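Local structure of Ddb_g0293866 (5LW6) at residues R54-P59 / I94-M99; E83-H88 / K120-F125. The protein binds ADP-ribose through this macrodomain, one part of a longer Dictyostelium protein that is probably involved in sensing DNA damage. All coordinates share one frame; numbering follows the deposited sequence.

Interaction 1. Residues R54-P59 / I94-M99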
loop_
_atom_site.group_PDB
_atom_site.type_symbol
_atom_site.label_atom_id
_atom_site.label_comp_id
_atom_site.label_asym_id
_atom_site.label_seq_id
_atom_site.Cartn_x
_atom_site.Cartn_y
_atom_site.Cartn_z
ATOM N N ARG A 54 3.161 13.809 1.260
ATOM C CA ARG A 54 2.413 12.618 0.832
ATOM C C ARG A 54 3.337 11.686 0.050
ATOM O O ARG A 54 3.147 11.447 -1.160
ATOM C CB ARG A 54 1.198 13.019 0.088
ATOM C CG ARG A 54 0.108 13.567 0.978
ATOM C CD ARG A 54 -1.087 14.130 0.190
ATOM N NE ARG A 54 -0.675 15.277 -0.539
ATOM C CZ ARG A 54 -1.478 16.023 -1.267
ATOM N NH1 ARG A 54 -2.759 15.683 -1.380
ATOM N NH2 ARG A 54 -1.004 17.126 -1.844
ATOM N N SER A 55 4.335 11.093 0.733
ATOM C CA SER A 55 5.305 10.220 0.059
ATOM C C SER A 55 4.927 8.800 0.551
ATOM O O SER A 55 5.035 8.537 1.739
ATOM C CB SER A 55 6.753 10.507 0.398
ATOM O OG SER A 55 6.988 10.766 1.755
ATOM N N LEU A 56 4.472 7.951 -0.338
ATOM C CA LEU A 56 3.946 6.608 -0.023
ATOM C C LEU A 56 4.680 5.536 -0.770
ATOM O O LEU A 56 4.716 5.575 -1.981
ATOM C CB LEU A 56 2.481 6.487 -0.402
ATOM C CG LEU A 56 1.845 5.113 -0.215
ATOM C CD1 LEU A 56 1.746 4.679 1.229
ATOM C CD2 LEU A 56 0.498 5.188 -0.918
ATOM N N ALA A 57 5.185 4.538 -0.022
ATOM C CA ALA A 57 5.730 3.330 -0.559
ATOM C C ALA A 57 4.702 2.255 -0.386
ATOM O O ALA A 57 4.170 2.085 0.712
ATOM C CB ALA A 57 6.990 2.938 0.185
ATOM N N PHE A 58 4.343 1.569 -1.478
ATOM C CA PHE A 58 3.215 0.632 -1.375
ATOM C C PHE A 58 3.451 -0.539 -2.273
ATOM O O PHE A 58 4.172 -0.409 -3.217
ATOM C CB PHE A 58 1.868 1.295 -1.688
ATOM C CG PHE A 58 1.732 1.839 -3.081
ATOM C CD1 PHE A 58 2.267 3.063 -3.415
ATOM C CD2 PHE A 58 1.043 1.127 -4.034
ATOM C CE1 PHE A 58 2.143 3.566 -4.706
ATOM C CE2 PHE A 58 0.869 1.628 -5.342
ATOM C CZ PHE A 58 1.420 2.884 -5.665
ATOM N N PRO A 59 2.905 -1.711 -1.907
ATOM C CA PRO A 59 3.044 -2.854 -2.757
ATOM C C PRO A 59 2.095 -2.833 -3.981
ATOM O O PRO A 59 1.172 -2.030 -4.043
ATOM C CB PRO A 59 2.727 -4.006 -1.780
ATOM C CG PRO A 59 1.642 -3.452 -0.972
ATOM C CD PRO A 59 2.060 -1.995 -0.729
ATOM N N ILE A 94 3.524 14.980 -3.451
ATOM C CA ILE A 94 3.128 13.622 -3.621
ATOM C C ILE A 94 4.229 12.872 -4.312
ATOM O O ILE A 94 4.814 13.287 -5.324
ATOM C CB ILE A 94 1.851 13.568 -4.485
ATOM C CG1 ILE A 94 0.666 14.130 -3.733
ATOM C CG2 ILE A 94 1.590 12.137 -4.849
ATOM C CD1 ILE A 94 -0.551 14.423 -4.576
ATOM N N LYS A 95 4.594 11.740 -3.730
ATOM C CA LYS A 95 5.555 10.831 -4.300
ATOM C C LYS A 95 5.021 9.434 -4.064
ATOM O O LYS A 95 4.747 9.057 -2.905
ATOM C CB LYS A 95 6.920 11.035 -3.637
ATOM C CG LYS A 95 8.003 10.358 -4.339
ATOM C CD LYS A 95 9.375 10.980 -3.955
ATOM C CE LYS A 95 9.488 11.507 -2.510
ATOM N NZ LYS A 95 10.422 10.712 -1.624
ATOM N N LEU A 96 4.875 8.681 -5.145
ATOM C CA LEU A 96 4.328 7.309 -5.068
ATOM C C LEU A 96 5.394 6.345 -5.538
ATOM O O LEU A 96 5.995 6.546 -6.641
ATOM C CB LEU A 96 3.063 7.160 -5.924
ATOM C CG LEU A 96 1.841 8.002 -5.579
ATOM C CD1 LEU A 96 0.674 7.689 -6.497
ATOM C CD2 LEU A 96 1.465 7.860 -4.140
ATOM N N LYS A 97 5.722 5.366 -4.714
ATOM C CA LYS A 97 6.702 4.355 -5.050
ATOM C C LYS A 97 6.079 3.035 -4.880
ATOM O O LYS A 97 5.785 2.609 -3.755
ATOM C CB LYS A 97 7.970 4.463 -4.194
ATOM C CG LYS A 97 8.611 5.846 -4.366
ATOM C CD LYS A 97 10.051 5.890 -3.877
ATOM C CE LYS A 97 10.664 7.282 -4.105
ATOM N NZ LYS A 97 12.004 7.297 -3.466
HETATM N N MSE A 98 5.898 2.342 -5.987
HETATM C CA MSE A 98 5.226 1.060 -5.921
HETATM C C MSE A 98 6.279 -0.007 -5.975
HETATM O O MSE A 98 7.076 -0.114 -6.888
HETATM C CB MSE A 98 4.218 0.846 -6.998
HETATM C CG MSE A 98 3.452 -0.446 -6.847
HETATM SE SE MSE A 98 2.031 -0.633 -8.212
HETATM C CE MSE A 98 3.187 -1.160 -9.530
HETATM N N MSE A 99 6.254 -0.894 -5.009
HETATM C CA MSE A 99 7.265 -1.913 -4.863
HETATM C C MSE A 99 6.762 -3.175 -5.526
HETATM O O MSE A 99 5.748 -3.708 -5.155
HETATM C CB MSE A 99 7.487 -2.190 -3.353
HETATM C CG MSE A 99 7.942 -0.882 -2.673
HETATM SE SE MSE A 99 8.207 -1.061 -0.745
HETATM C CE MSE A 99 6.263 -1.095 -0.184
#

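Interaction 2. Residues E83-H88 / K120-F125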
loop_
_atom_site.group_PDB
_atom_site.type_symbol
_atom_site.label_atom_id
_atom_site.label_comp_id
_atom_site.label_asym_id
_atom_site.label_seq_id
_atom_site.Cartn_x
_atom_site.Cartn_y
_atom_site.Cartn_z
ATOM N N GLU A 83 -5.734 8.074 -11.808
ATOM C CA GLU A 83 -6.853 8.801 -11.323
ATOM C C GLU A 83 -6.449 9.745 -10.174
ATOM O O GLU A 83 -6.790 10.949 -10.181
ATOM C CB GLU A 83 -7.958 7.865 -10.886
ATOM C CG GLU A 83 -9.236 8.496 -10.352
ATOM C CD GLU A 83 -10.251 7.460 -9.853
ATOM O OE1 GLU A 83 -9.839 6.597 -9.022
ATOM O OE2 GLU A 83 -11.462 7.491 -10.260
ATOM N N TYR A 84 -5.724 9.197 -9.225
ATOM C CA TYR A 84 -5.253 9.971 -8.077
ATOM C C TYR A 84 -4.289 11.064 -8.539
ATOM O O TYR A 84 -4.460 12.261 -8.182
ATOM C CB TYR A 84 -4.579 9.000 -7.115
ATOM C CG TYR A 84 -3.988 9.706 -5.865
ATOM C CD1 TYR A 84 -4.819 10.037 -4.787
ATOM C CD2 TYR A 84 -2.667 10.056 -5.792
ATOM C CE1 TYR A 84 -4.304 10.671 -3.657
ATOM C CE2 TYR A 84 -2.139 10.711 -4.671
ATOM C CZ TYR A 84 -2.953 11.044 -3.630
ATOM O OH TYR A 84 -2.352 11.724 -2.572
ATOM N N LEU A 85 -3.289 10.719 -9.357
ATOM C CA LEU A 85 -2.264 11.735 -9.763
ATOM C C LEU A 85 -2.862 12.866 -10.625
ATOM O O LEU A 85 -2.470 14.017 -10.516
ATOM C CB LEU A 85 -1.070 11.081 -10.393
ATOM C CG LEU A 85 -0.214 10.199 -9.463
ATOM C CD1 LEU A 85 0.880 9.508 -10.291
ATOM C CD2 LEU A 85 0.418 11.026 -8.376
ATOM N N HIS A 86 -3.781 12.536 -11.506
ATOM C CA HIS A 86 -4.439 13.553 -12.347
ATOM C C HIS A 86 -5.271 14.448 -11.521
ATOM O O HIS A 86 -5.267 15.655 -11.741
ATOM C CB HIS A 86 -5.320 12.875 -13.407
ATOM C CG HIS A 86 -4.518 12.316 -14.543
ATOM N ND1 HIS A 86 -4.939 11.254 -15.321
ATOM C CD2 HIS A 86 -3.299 12.654 -15.005
ATOM C CE1 HIS A 86 -4.021 10.985 -16.234
ATOM N NE2 HIS A 86 -3.001 11.801 -16.043
ATOM N N PHE A 87 -6.015 13.903 -10.581
ATOM C CA PHE A 87 -6.808 14.698 -9.689
ATOM C C PHE A 87 -5.908 15.709 -8.961
ATOM O O PHE A 87 -6.333 16.875 -8.697
ATOM C CB PHE A 87 -7.511 13.824 -8.693
ATOM C CG PHE A 87 -8.386 14.529 -7.738
ATOM C CD1 PHE A 87 -9.694 14.786 -8.045
ATOM C CD2 PHE A 87 -7.894 14.925 -6.460
ATOM C CE1 PHE A 87 -10.490 15.458 -7.115
ATOM C CE2 PHE A 87 -8.711 15.578 -5.541
ATOM C CZ PHE A 87 -10.018 15.810 -5.870
ATOM N N HIS A 88 -4.722 15.252 -8.565
ATOM C CA HIS A 88 -3.756 16.033 -7.847
ATOM C C HIS A 88 -2.679 16.617 -8.720
ATOM O O HIS A 88 -1.523 16.739 -8.287
ATOM C CB HIS A 88 -3.105 15.131 -6.800
ATOM C CG HIS A 88 -4.008 14.769 -5.678
ATOM N ND1 HIS A 88 -4.510 15.687 -4.803
ATOM C CD2 HIS A 88 -4.431 13.574 -5.224
ATOM C CE1 HIS A 88 -5.203 15.084 -3.844
ATOM N NE2 HIS A 88 -5.202 13.802 -4.102
ATOM N N LYS A 120 2.357 9.273 -20.841
ATOM C CA LYS A 120 2.637 10.459 -20.057
ATOM C C LYS A 120 2.793 9.963 -18.632
ATOM O O LYS A 120 2.009 10.228 -17.767
ATOM C CB LYS A 120 1.570 11.525 -20.186
ATOM C CG LYS A 120 1.504 12.188 -21.586
ATOM C CD LYS A 120 0.267 13.020 -21.778
ATOM C CE LYS A 120 -0.928 12.123 -21.981
ATOM N NZ LYS A 120 -2.145 12.936 -22.160
ATOM N N TRP A 121 3.861 9.248 -18.414
ATOM C CA TRP A 121 4.160 8.712 -17.065
ATOM C C TRP A 121 4.457 9.858 -16.105
ATOM O O TRP A 121 5.363 10.632 -16.310
ATOM C CB TRP A 121 5.324 7.763 -17.177
ATOM C CG TRP A 121 5.619 6.964 -15.985
ATOM C CD1 TRP A 121 5.942 7.414 -14.715
ATOM C CD2 TRP A 121 5.661 5.513 -15.913
ATOM N NE1 TRP A 121 6.180 6.347 -13.881
ATOM C CE2 TRP A 121 6.040 5.176 -14.594
ATOM C CE3 TRP A 121 5.426 4.492 -16.838
ATOM C CZ2 TRP A 121 6.169 3.873 -14.192
ATOM C CZ3 TRP A 121 5.612 3.226 -16.484
ATOM C CH2 TRP A 121 5.924 2.897 -15.125
ATOM N N ASP A 122 3.683 9.995 -15.040
ATOM C CA ASP A 122 3.882 11.057 -14.066
ATOM C C ASP A 122 5.205 10.940 -13.336
ATOM O O ASP A 122 5.505 9.896 -12.791
ATOM C CB ASP A 122 2.710 11.013 -13.069
ATOM C CG ASP A 122 2.549 12.281 -12.303
ATOM O OD1 ASP A 122 3.530 12.722 -11.645
ATOM O OD2 ASP A 122 1.453 12.897 -12.420
ATOM N N LYS A 123 6.027 12.002 -13.342
ATOM C CA LYS A 123 7.334 12.034 -12.632
ATOM C C LYS A 123 7.236 11.665 -11.162
ATOM O O LYS A 123 8.204 11.258 -10.593
ATOM C CB LYS A 123 8.033 13.428 -12.749
ATOM C CG LYS A 123 7.226 14.576 -12.139
ATOM C CD LYS A 123 7.803 16.025 -12.239
ATOM C CE LYS A 123 6.933 16.892 -11.314
ATOM N NZ LYS A 123 7.087 18.364 -11.424
ATOM N N ARG A 124 6.046 11.797 -10.570
ATOM C CA ARG A 124 5.833 11.499 -9.156
ATOM C C ARG A 124 5.595 10.037 -8.870
ATOM O O ARG A 124 5.531 9.694 -7.713
ATOM C CB ARG A 124 4.674 12.267 -8.599
ATOM C CG ARG A 124 4.859 13.791 -8.571
ATOM C CD ARG A 124 3.564 14.523 -8.318
ATOM N NE ARG A 124 2.543 14.321 -9.333
ATOM C CZ ARG A 124 1.269 14.714 -9.188
ATOM N NH1 ARG A 124 0.873 15.312 -8.101
ATOM N NH2 ARG A 124 0.381 14.504 -10.149
ATOM N N PHE A 125 5.496 9.205 -9.911
ATOM C CA PHE A 125 5.278 7.769 -9.714
ATOM C C PHE A 125 6.445 6.961 -10.174
ATOM O O PHE A 125 6.954 7.178 -11.302
ATOM C CB PHE A 125 4.068 7.336 -10.497
ATOM C CG PHE A 125 3.831 5.876 -10.454
ATOM C CD1 PHE A 125 3.692 5.210 -9.250
ATOM C CD2 PHE A 125 3.779 5.151 -11.633
ATOM C CE1 PHE A 125 3.485 3.832 -9.253
ATOM C CE2 PHE A 125 3.546 3.807 -11.647
ATOM C CZ PHE A 125 3.426 3.144 -10.436
#

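Interaction 1. Residues R54-P59 / I94-M99
Phe58 and Met98, Leu56 and Leu96, and Ala57 and Met99 meet between two neighbouring parallel strands, 55-59 and 95-101, inside the central sheet of the macrodomain. Helix 70-87 joins the strands in a beta-alpha-beta crossover, and the axes of their paired portions are inclined by 24°. Five backbone bonds alternate in direction in an unbroken parallel ladder. Lys95 N donates to Arg54 O, Lys97 N to Leu56 O and Met99 N to Phe58 O, while Leu56 N and Phe58 N return bonds to Lys95 O and Lys97 O; the pair Leu56 N to Lys95 O measures 2.8 Å. CA-H...O contacts run beside these bonds, among them Ser55 CA to Lys95 O at 3.2 Å.

Apolar packing concentrates on the face carrying Leu56, Phe58, Leu96 and Met98, which helices 70-87 and 237-253 cover. Phe58 has CG lodged between its backbone N and carbonyl carbon (chi1 62°), a rotation that brings the ring across to the other strand. Met98 CB lies over one ring face in a CH-pi contact, 4.0 Å from the centroid of Phe58, and its selenium, introduced by selenomethionine substitution, makes an oblique Met-aromatic contact with the same ring. Leu96 CB, 3.9 Å from Phe58 CE1, sits at the ring edge. On the opposite face, the bent chain of selenomethionine Met99 brings CE over the backbone of Phe58, 3.5 Å from Phe58 N, and beside Ala57 CB.

At the start of the strands the Arg54 guanidinium, salt-bridged to Glu91, Asp93 and Asp253, turns one face to Ile94, whose CG1 approaches Arg54 NE to 3.6 Å.

Interaction 2. Residues E83-H88 / K120-F125
Leu85 meets Asp122, Arg124 and Phe125 with different parts of its side chain, near the C-terminal end of helix 70-87. With CB pointing to the loop and CG anti to the carbonyl carbon (chi1 -67°), both methyls face the turn. CD1 reaches the beta carbons of the loop, 3.7 Å from Asp122 CB and 3.9 Å from Phe125 CB; CD2 rests over the centre of one face of the Arg124 guanidinium, 3.9 Å from Arg124 CZ. Leu85 O, near the helix end, takes a bent hydrogen bond from Arg124 NH2 at 2.9 Å, with an N-H...O angle of 135° and the donor tilted from the carbonyl plane.

The arginine is presented by a type I turn, Asp122 to Phe125, that leads into edge strand 125-130 of the sheet. Asp122 OD1 accepts from Arg124 N, closing an Asx turn through its anti lone pair. The same carboxylate is gripped side-on, NE to OD1 and NH2 to OD2, the latter pair 3.0 Å between Arg124 NH2 and Asp122 OD2. Both nitrogens approach on the syn side, about 30° out of the carboxylate plane. This salt bridge holds the guanidinium in a fixed rotation and should stabilise its positive charge.

At His88, where the chain leaves the helix, the backbone carbonyl receives the second hydrogen bond across the contact: Arg124 NH1 to His88 O, 2.8 Å, from above the carbonyl plane. NH1 also donates to Glu91 O in the following loop. The His88 imidazole bonds instead through NE2 to Asp253 and through ND1 to Glu91.

Overall arrangement
From the N terminus the chain runs through strand 55-59, then helix 70-87, whose last turn, with His88 just beyond it, supplies residues 83-88, and back into strand 95-101. Interaction 1 closes this first loop by pairing the two strands across the helical crossover. The chain continues through helix 107-116 to the 120-125 turn, where interaction 2 closes a second loop onto the end of helix 70-87. Their segments alternate, so the loops cross rather than nest. The contacts also touch directly: Leu96 N probably donates a hydrogen bond to Arg124 O, and Ile94 CD1 packs on His88 CB. Together they tie two inner strands, the intervening helix and the entrance to edge strand 125-130.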